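PDB 5EK5: IRMA from Escherichia coli CFT073, which has no firmly established function but, as a secreted virulence-associated protein with a fibronectin fold, probably acts as a mimic of an interleukin receptor. Local coordinates for residues Arg12-Ile17 and Ala25-Leu30; Thr45-Asp50 and Thr89-Lys94; Met61-Phe66 and Thr75-Glu80. One frame throughout, in Å; residues are numbered along the deposited sequence.

Contact 1. Residues Arg12-Ile17 and Ala25-Leu30; sequences RNTDTI and AYQFRL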
# COMPACT_ATOMS: atom_id res chain seq x y z
N ARG B 12 -3.48 -0.80 5.99
CA ARG B 12 -2.40 0.12 5.66
C ARG B 12 -2.90 1.55 5.64
O ARG B 12 -4.08 1.80 5.40
CB ARG B 12 -1.77 -0.26 4.32
CG ARG B 12 -2.70 -0.11 3.12
CD ARG B 12 -2.04 -0.64 1.85
NE ARG B 12 -2.85 -0.43 0.66
CZ ARG B 12 -2.74 0.62 -0.15
NH1 ARG B 12 -1.84 1.56 0.09
NH2 ARG B 12 -3.53 0.73 -1.21
N ASN B 13 -1.99 2.48 5.89
CA ASN B 13 -2.31 3.89 5.84
C ASN B 13 -2.17 4.41 4.41
O ASN B 13 -1.12 4.24 3.79
CB ASN B 13 -1.41 4.67 6.79
CG ASN B 13 -1.50 6.16 6.59
OD1 ASN B 13 -0.49 6.82 6.32
ND2 ASN B 13 -2.70 6.71 6.74
N THR B 14 -3.23 5.02 3.90
CA THR B 14 -3.28 5.40 2.49
C THR B 14 -3.24 6.90 2.25
O THR B 14 -2.98 7.34 1.13
CB THR B 14 -4.55 4.84 1.82
OG1 THR B 14 -5.70 5.26 2.56
CG2 THR B 14 -4.49 3.33 1.74
N ASP B 15 -3.45 7.69 3.30
CA ASP B 15 -3.45 9.14 3.17
C ASP B 15 -3.51 9.85 4.51
O ASP B 15 -3.84 9.26 5.54
CB ASP B 15 -4.65 9.58 2.32
CG ASP B 15 -4.45 10.96 1.69
OD1 ASP B 15 -3.45 11.63 2.01
OD2 ASP B 15 -5.31 11.36 0.88
N THR B 16 -3.18 11.13 4.48
CA THR B 16 -3.29 12.01 5.63
C THR B 16 -4.04 13.25 5.18
O THR B 16 -3.62 13.92 4.23
CB THR B 16 -1.92 12.40 6.21
OG1 THR B 16 -1.32 11.27 6.84
CG2 THR B 16 -2.07 13.52 7.22
N ILE B 17 -5.14 13.57 5.85
CA ILE B 17 -5.95 14.69 5.42
C ILE B 17 -5.91 15.80 6.47
O ILE B 17 -6.27 15.58 7.63
CB ILE B 17 -7.41 14.28 5.17
CG1 ILE B 17 -7.48 13.18 4.11
CG2 ILE B 17 -8.24 15.48 4.74
CD1 ILE B 17 -8.74 12.34 4.19
N ALA B 25 -6.40 13.76 9.75
CA ALA B 25 -7.18 12.55 9.59
C ALA B 25 -6.36 11.53 8.84
O ALA B 25 -6.08 11.69 7.65
CB ALA B 25 -8.48 12.85 8.85
N TYR B 26 -5.94 10.48 9.53
CA TYR B 26 -5.19 9.41 8.89
C TYR B 26 -6.14 8.36 8.35
O TYR B 26 -6.91 7.75 9.09
CB TYR B 26 -4.18 8.80 9.86
CG TYR B 26 -3.27 9.83 10.49
CD1 TYR B 26 -2.14 10.28 9.83
CD2 TYR B 26 -3.55 10.35 11.75
CE1 TYR B 26 -1.30 11.23 10.40
CE2 TYR B 26 -2.72 11.30 12.33
CZ TYR B 26 -1.60 11.73 11.65
OH TYR B 26 -0.77 12.67 12.21
N GLN B 27 -6.08 8.15 7.04
CA GLN B 27 -6.99 7.24 6.36
C GLN B 27 -6.38 5.85 6.27
O GLN B 27 -5.24 5.68 5.81
CB GLN B 27 -7.32 7.76 4.97
CG GLN B 27 -8.27 6.88 4.17
CD GLN B 27 -8.60 7.49 2.82
OE1 GLN B 27 -8.24 8.63 2.53
NE2 GLN B 27 -9.30 6.73 1.98
N PHE B 28 -7.13 4.85 6.71
CA PHE B 28 -6.66 3.48 6.62
C PHE B 28 -7.60 2.68 5.72
O PHE B 28 -8.83 2.76 5.83
CB PHE B 28 -6.58 2.84 8.01
CG PHE B 28 -5.55 3.47 8.90
CD1 PHE B 28 -5.84 4.62 9.62
CD2 PHE B 28 -4.28 2.91 9.02
CE1 PHE B 28 -4.89 5.20 10.44
CE2 PHE B 28 -3.33 3.49 9.84
CZ PHE B 28 -3.64 4.64 10.55
N ARG B 29 -7.01 1.92 4.80
CA ARG B 29 -7.77 0.99 4.00
C ARG B 29 -7.68 -0.41 4.59
O ARG B 29 -6.58 -0.91 4.86
CB ARG B 29 -7.30 0.98 2.55
CG ARG B 29 -8.11 0.05 1.66
CD ARG B 29 -7.62 0.11 0.24
NE ARG B 29 -7.82 1.43 -0.34
CZ ARG B 29 -7.40 1.79 -1.55
NH1 ARG B 29 -6.74 0.94 -2.31
NH2 ARG B 29 -7.63 3.02 -1.99
N LEU B 30 -8.83 -1.03 4.79
CA LEU B 30 -8.87 -2.40 5.28
C LEU B 30 -9.34 -3.29 4.15
O LEU B 30 -10.27 -2.95 3.43
CB LEU B 30 -9.79 -2.53 6.50
CG LEU B 30 -9.27 -2.08 7.87
CD1 LEU B 30 -9.05 -0.57 7.90
CD2 LEU B 30 -10.21 -2.50 8.99
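Gln27 O is bonded by both Asn13 and Thr14. Thr14 N gives Gln27 O a nearly straight bond of 2.9 Å (170° at the hydrogen). Asn13 ND2 comes to the other face of the same carbonyl, above its plane, and makes a more bent bond. Thr14 OG1 adds a weak third bond to this oxygen. With CG anti to its own backbone N (chi1 169°), Asn13 can hold ND2 between two carbonyls, since ND2 also bonds Asp15 O at 3.0 Å, while Gln27 N approaches that oxygen from the opposite face at 2.9 Å. Asn13 CB packs on Phe28 CE2 at 3.8 Å, and ND2 is placed over one face of that ring, without close contact. Asn13 OD1 turns to Tyr116 OH and Leu119 N of the second subunit. The Gln27 side chain runs out extended, its CG 3.4 Å from Thr14 OG1 and its OE1 near Asp15 CB.

Strands 9-19 and 23-31 form a beta hairpin in one sheet of the fibronectin-type sandwich. A beta bulge interrupts their antiparallel register between Asn13 and Asp15, with Thr14 as the extra residue. Pairing resumes at Asp15 and Gln27, and Ile17 and Ala25 exchange two short backbone bonds.

At the opposite end, Arg12 and Arg29 are a hydrogen-bonded pair, Arg29 N donating to Arg12 O at 3.0 Å and Arg12 N only weakly to Arg29 O. Their side chains run alongside each other in the same direction and bring Arg12 NH2 to 3.4 Å from Arg29 NH1, with the guanidinium planes turned 78° apart. These two donors cannot bond each other, and their like charges probably disfavour the approach. Thr14 CG2 sits off-centre above the Arg12 guanidinium and touches Arg29 CB at 3.8 Å. Asp76 offers Arg29 NE a long, weak ion pair.

Contact 2. Residues Thr45-Asp50 and Thr89-Lys94; sequences TLQLKD and TTEIIK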
# COMPACT_ATOMS: atom_id res chain seq x y z
N THR B 45 -8.46 0.36 18.42
CA THR B 45 -7.71 1.29 19.26
C THR B 45 -6.23 1.30 18.90
O THR B 45 -5.55 0.27 18.97
CB THR B 45 -7.87 0.94 20.75
OG1 THR B 45 -9.26 0.94 21.10
CG2 THR B 45 -7.15 1.97 21.60
N LEU B 46 -5.72 2.48 18.54
CA LEU B 46 -4.34 2.61 18.08
C LEU B 46 -3.51 3.55 18.96
O LEU B 46 -3.97 4.63 19.34
CB LEU B 46 -4.30 3.11 16.64
CG LEU B 46 -4.92 2.21 15.57
CD1 LEU B 46 -6.40 2.52 15.39
CD2 LEU B 46 -4.18 2.34 14.25
N GLN B 47 -2.29 3.14 19.28
CA GLN B 47 -1.30 4.04 19.87
C GLN B 47 -0.52 4.77 18.77
O GLN B 47 0.14 4.13 17.95
CB GLN B 47 -0.31 3.29 20.77
CG GLN B 47 -0.81 3.01 22.17
CD GLN B 47 0.23 2.26 23.00
OE1 GLN B 47 1.12 1.61 22.46
NE2 GLN B 47 0.12 2.37 24.32
N LEU B 48 -0.59 6.09 18.77
CA LEU B 48 0.20 6.88 17.83
C LEU B 48 1.56 7.17 18.45
O LEU B 48 1.65 7.63 19.58
CB LEU B 48 -0.51 8.18 17.44
CG LEU B 48 -1.69 8.10 16.47
CD1 LEU B 48 -2.83 7.24 17.00
CD2 LEU B 48 -2.19 9.49 16.11
N LYS B 49 2.62 6.90 17.69
CA LYS B 49 3.97 6.97 18.22
C LYS B 49 4.84 7.89 17.37
O LYS B 49 4.60 8.03 16.17
CB LYS B 49 4.58 5.57 18.26
CG LYS B 49 3.85 4.62 19.21
CD LYS B 49 4.47 3.23 19.20
CE LYS B 49 3.84 2.34 20.25
NZ LYS B 49 4.58 1.07 20.42
N ASP B 50 5.83 8.52 17.98
CA ASP B 50 6.80 9.29 17.21
C ASP B 50 7.83 8.34 16.58
O ASP B 50 7.69 7.12 16.69
CB ASP B 50 7.47 10.38 18.07
CG ASP B 50 8.23 9.82 19.27
OD1 ASP B 50 8.69 8.66 19.24
OD2 ASP B 50 8.36 10.56 20.27
N THR B 89 4.49 6.20 13.48
CA THR B 89 3.92 4.85 13.45
C THR B 89 2.67 4.76 14.31
O THR B 89 2.43 5.61 15.17
CB THR B 89 4.93 3.76 13.92
OG1 THR B 89 5.08 3.83 15.35
CG2 THR B 89 6.30 3.92 13.26
N THR B 90 1.88 3.72 14.07
CA THR B 90 0.72 3.42 14.91
C THR B 90 0.72 1.94 15.27
O THR B 90 1.10 1.10 14.45
CB THR B 90 -0.62 3.77 14.21
OG1 THR B 90 -0.74 3.03 12.98
CG2 THR B 90 -0.71 5.25 13.92
N GLU B 91 0.32 1.61 16.49
CA GLU B 91 0.25 0.22 16.90
C GLU B 91 -1.16 -0.15 17.33
O GLU B 91 -1.75 0.49 18.20
CB GLU B 91 1.24 -0.06 18.04
CG GLU B 91 1.12 -1.46 18.62
CD GLU B 91 2.33 -1.86 19.43
OE1 GLU B 91 3.45 -1.87 18.87
OE2 GLU B 91 2.17 -2.17 20.63
N ILE B 92 -1.70 -1.19 16.70
CA ILE B 92 -3.02 -1.68 17.04
C ILE B 92 -2.92 -2.48 18.33
O ILE B 92 -2.19 -3.48 18.39
CB ILE B 92 -3.62 -2.57 15.93
CG1 ILE B 92 -3.64 -1.80 14.60
CG2 ILE B 92 -5.01 -3.04 16.31
CD1 ILE B 92 -4.06 -2.65 13.42
N ILE B 93 -3.62 -2.04 19.37
CA ILE B 93 -3.53 -2.69 20.67
C ILE B 93 -4.83 -3.37 21.08
O ILE B 93 -4.84 -4.19 22.00
CB ILE B 93 -3.14 -1.68 21.77
CG1 ILE B 93 -4.21 -0.60 21.91
CG2 ILE B 93 -1.79 -1.06 21.46
CD1 ILE B 93 -4.00 0.32 23.09
N LYS B 94 -5.93 -3.02 20.41
CA LYS B 94 -7.22 -3.65 20.71
C LYS B 94 -8.18 -3.52 19.53
O LYS B 94 -8.11 -2.56 18.77
CB LYS B 94 -7.82 -3.04 21.98
CG LYS B 94 -8.09 -4.07 23.06
CD LYS B 94 -8.12 -3.44 24.44
CE LYS B 94 -6.71 -3.27 24.99
NZ LYS B 94 -6.59 -3.53 26.45
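Thr45 and Lys94 begin a run of six backbone hydrogen bonds that joins strands 42-49 and 89-99 as antiparallel neighbours in one sheet of the sandwich. Gln47 and Glu91 exchange a pair of bonds, each 2.9 Å from N to O. At the Lys49-Thr89 pair the exchange is uneven: Lys49 N reaches Thr89 O at 2.8 Å, but Thr89 N stands 3.3 Å from Lys49 O. A beta bulge at Ile93 shifts the register by one, and there Ile93 N gives Thr45 O a bond of 3.0 Å that is nearly straight (176°).

Van der Waals contacts fill in between the side chains. On the buried face, Leu46 CD2 lies against Thr90 OG1 and CB and nears Ile92 CG1, while Leu48 CG sits beside Thr90 CG2 at 3.9 Å. At the bulge, Ile93 CG1 and CD1 cross Thr45 CG2, and Ile93 CG2 touches the Gln47 amide. Its chi1 of 63° sets CG1 between the backbone N and the carbonyl carbon, within 3.3 Å of Thr45 O.

The one salt bridge lies on the face of Lys49, Gln47 and Glu91. Lys49, extended beyond CG, passes Thr89 OG1, which lies 3.4 Å from Lys49 CB, and carries NZ to Glu91 OE1 at 3.5 Å. Thr122 OG1 of the second subunit hydrogen-bonds the same oxygen, and Thr89, Thr90 and Glu91 pair in parallel with a strand of that subunit.

The chemistry implies that backbone bonds and the apolar face hold the strands together, while the rather long salt bridge probably contributes less; because Glu91 OE1 is shared between Lys49 and the second subunit, Lys49 may help to position it at the interface.

Contact 3. Residues Met61-Phe66 and Thr75-Glu80; sequences METEAF and TDAFLE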
# COMPACT_ATOMS: atom_id res chain seq x y z
N MET B 61 -10.60 3.99 16.30
CA MET B 61 -11.02 4.11 14.91
C MET B 61 -12.19 3.17 14.62
O MET B 61 -12.17 2.01 15.02
CB MET B 61 -9.84 3.82 13.99
CG MET B 61 -10.12 3.95 12.51
SD MET B 61 -8.62 3.76 11.53
CE MET B 61 -8.28 2.02 11.75
N GLU B 62 -13.22 3.69 13.95
CA GLU B 62 -14.40 2.90 13.63
C GLU B 62 -14.53 2.61 12.14
O GLU B 62 -14.27 3.47 11.30
CB GLU B 62 -15.67 3.62 14.11
CG GLU B 62 -15.69 3.90 15.61
CD GLU B 62 -16.19 2.72 16.41
OE1 GLU B 62 -15.80 1.58 16.10
OE2 GLU B 62 -16.95 2.93 17.38
N THR B 63 -14.93 1.38 11.81
CA THR B 63 -15.11 0.99 10.42
C THR B 63 -16.53 0.50 10.18
O THR B 63 -17.19 0.02 11.10
CB THR B 63 -14.14 -0.13 10.00
OG1 THR B 63 -14.59 -1.39 10.52
CG2 THR B 63 -12.73 0.14 10.49
N GLU B 64 -17.00 0.59 8.94
CA GLU B 64 -18.26 -0.03 8.55
C GLU B 64 -18.08 -1.52 8.34
O GLU B 64 -16.95 -2.02 8.26
CB GLU B 64 -18.83 0.59 7.28
CG GLU B 64 -19.41 1.98 7.42
CD GLU B 64 -19.95 2.51 6.11
OE1 GLU B 64 -19.13 2.87 5.23
OE2 GLU B 64 -21.19 2.54 5.95
N ALA B 65 -19.19 -2.23 8.26
CA ALA B 65 -19.17 -3.64 7.92
C ALA B 65 -18.76 -3.77 6.45
O ALA B 65 -19.14 -2.94 5.63
CB ALA B 65 -20.55 -4.28 8.18
N PHE B 66 -18.00 -4.81 6.14
CA PHE B 66 -17.46 -5.02 4.79
C PHE B 66 -16.99 -6.46 4.58
O PHE B 66 -16.90 -7.24 5.54
CB PHE B 66 -16.30 -4.05 4.54
CG PHE B 66 -15.02 -4.44 5.25
CD1 PHE B 66 -14.92 -4.34 6.63
CD2 PHE B 66 -13.93 -4.89 4.52
CE1 PHE B 66 -13.75 -4.71 7.27
CE2 PHE B 66 -12.77 -5.25 5.15
CZ PHE B 66 -12.67 -5.16 6.53
N THR B 75 -12.73 -1.42 2.75
CA THR B 75 -13.43 -0.30 3.35
C THR B 75 -12.40 0.66 3.93
O THR B 75 -11.27 0.27 4.25
CB THR B 75 -14.41 -0.75 4.44
OG1 THR B 75 -15.24 0.35 4.82
CG2 THR B 75 -13.68 -1.27 5.67
N ASP B 76 -12.78 1.93 4.05
CA ASP B 76 -11.86 2.95 4.52
C ASP B 76 -12.27 3.51 5.88
O ASP B 76 -13.44 3.82 6.10
CB ASP B 76 -11.75 4.08 3.50
CG ASP B 76 -11.08 3.63 2.22
OD1 ASP B 76 -10.15 2.79 2.29
OD2 ASP B 76 -11.48 4.10 1.14
N ALA B 77 -11.31 3.62 6.79
CA ALA B 77 -11.55 4.17 8.12
C ALA B 77 -10.63 5.36 8.38
O ALA B 77 -9.56 5.46 7.79
CB ALA B 77 -11.35 3.10 9.17
N PHE B 78 -11.04 6.24 9.29
CA PHE B 78 -10.27 7.44 9.56
C PHE B 78 -9.93 7.59 11.04
O PHE B 78 -10.77 7.39 11.91
CB PHE B 78 -11.02 8.67 9.05
CG PHE B 78 -11.17 8.70 7.56
CD1 PHE B 78 -12.23 8.05 6.95
CD2 PHE B 78 -10.24 9.34 6.77
CE1 PHE B 78 -12.37 8.06 5.58
CE2 PHE B 78 -10.37 9.36 5.40
CZ PHE B 78 -11.43 8.71 4.80
N LEU B 79 -8.68 7.96 11.30
CA LEU B 79 -8.20 8.20 12.65
C LEU B 79 -7.90 9.69 12.84
O LEU B 79 -7.01 10.24 12.20
CB LEU B 79 -6.96 7.36 12.93
CG LEU B 79 -6.34 7.50 14.32
CD1 LEU B 79 -7.41 7.27 15.35
CD2 LEU B 79 -5.22 6.49 14.49
N GLU B 80 -8.67 10.33 13.72
CA GLU B 80 -8.52 11.76 13.98
C GLU B 80 -7.73 12.09 15.25
O GLU B 80 -7.96 11.52 16.31
CB GLU B 80 -9.89 12.42 14.08
CG GLU B 80 -10.69 12.45 12.80
CD GLU B 80 -11.81 13.47 12.85
OE1 GLU B 80 -11.59 14.58 13.38
OE2 GLU B 80 -12.92 13.16 12.37
O HOH W 1 -13.58 5.82 10.37
O HOH W 2 -13.60 6.56 13.62
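Phe66 and Thr75 make a CH-pi contact: the methyl CG2 of Thr75 stands over one face of the ring, 3.5 Å from its centroid and 17° off the normal. The torsions of both side chains account for this. In Phe66, chi1 is 75°, which places the ring between the backbone N and the carbonyl carbon and brings it against Thr75. Thr75 holds OG1 anti to its N (chi1 -170°), leaving the methyl rather than the hydroxyl to face the ring, and CG2 comes to 3.4 Å from Phe66 CD1.

Strands 55-63 and 74-82 are outermost strands of different sheets within the chain, and here, running antiparallel, they close one side of the fibronectin-type beta sandwich without direct backbone pairing. Two waters span the gap instead. One donates to Glu62 O and accepts from Phe78 N at 2.8 Å; the other accepts from Glu62 N and donates weakly to Phe78 O.

Beside the waters, Ala77 CB is enclosed by three groups of the facing strand. Thr63 CG2 touches it at 3.5 Å, Glu62 O at 3.6 Å and Met61 CG at 3.7 Å. While its methyl meets Ala77, Thr63 uses OG1 to accept from Leu42 N and to donate weakly to Glu64 O. Met61 reaches inward with its chain extended as far as SD, then bends at the last torsion. That course lays CG alongside Phe78 O and passes SD close to Ala77 CB and, at 4.2 Å, to Leu79 CB. Phe28 and Leu46 also pack on Met61, one from each sheet.

Contact 1 closes first along the chain, as a hairpin; contact 3 follows, nested inside the long loop that contact 2 closes. Contacts 1 and 2 each join neighbouring strands of a different sheet, with centres about 13 Å apart, whereas contact 3 connects the two sheets at their edges, its centre about 9 Å from that of contact 1 and about 15 Å from that of contact 2. Strand 74-82 pairs with strand 23-31 through backbone bonds such as Phe28 with Ala77, and strand 55-63 flanks strand 42-49. Leu46, Leu48, Met61 and Leu79 pack together in the common core. Contacts 1 and 2 also touch the second subunit, so sandwich and dimer share these strands.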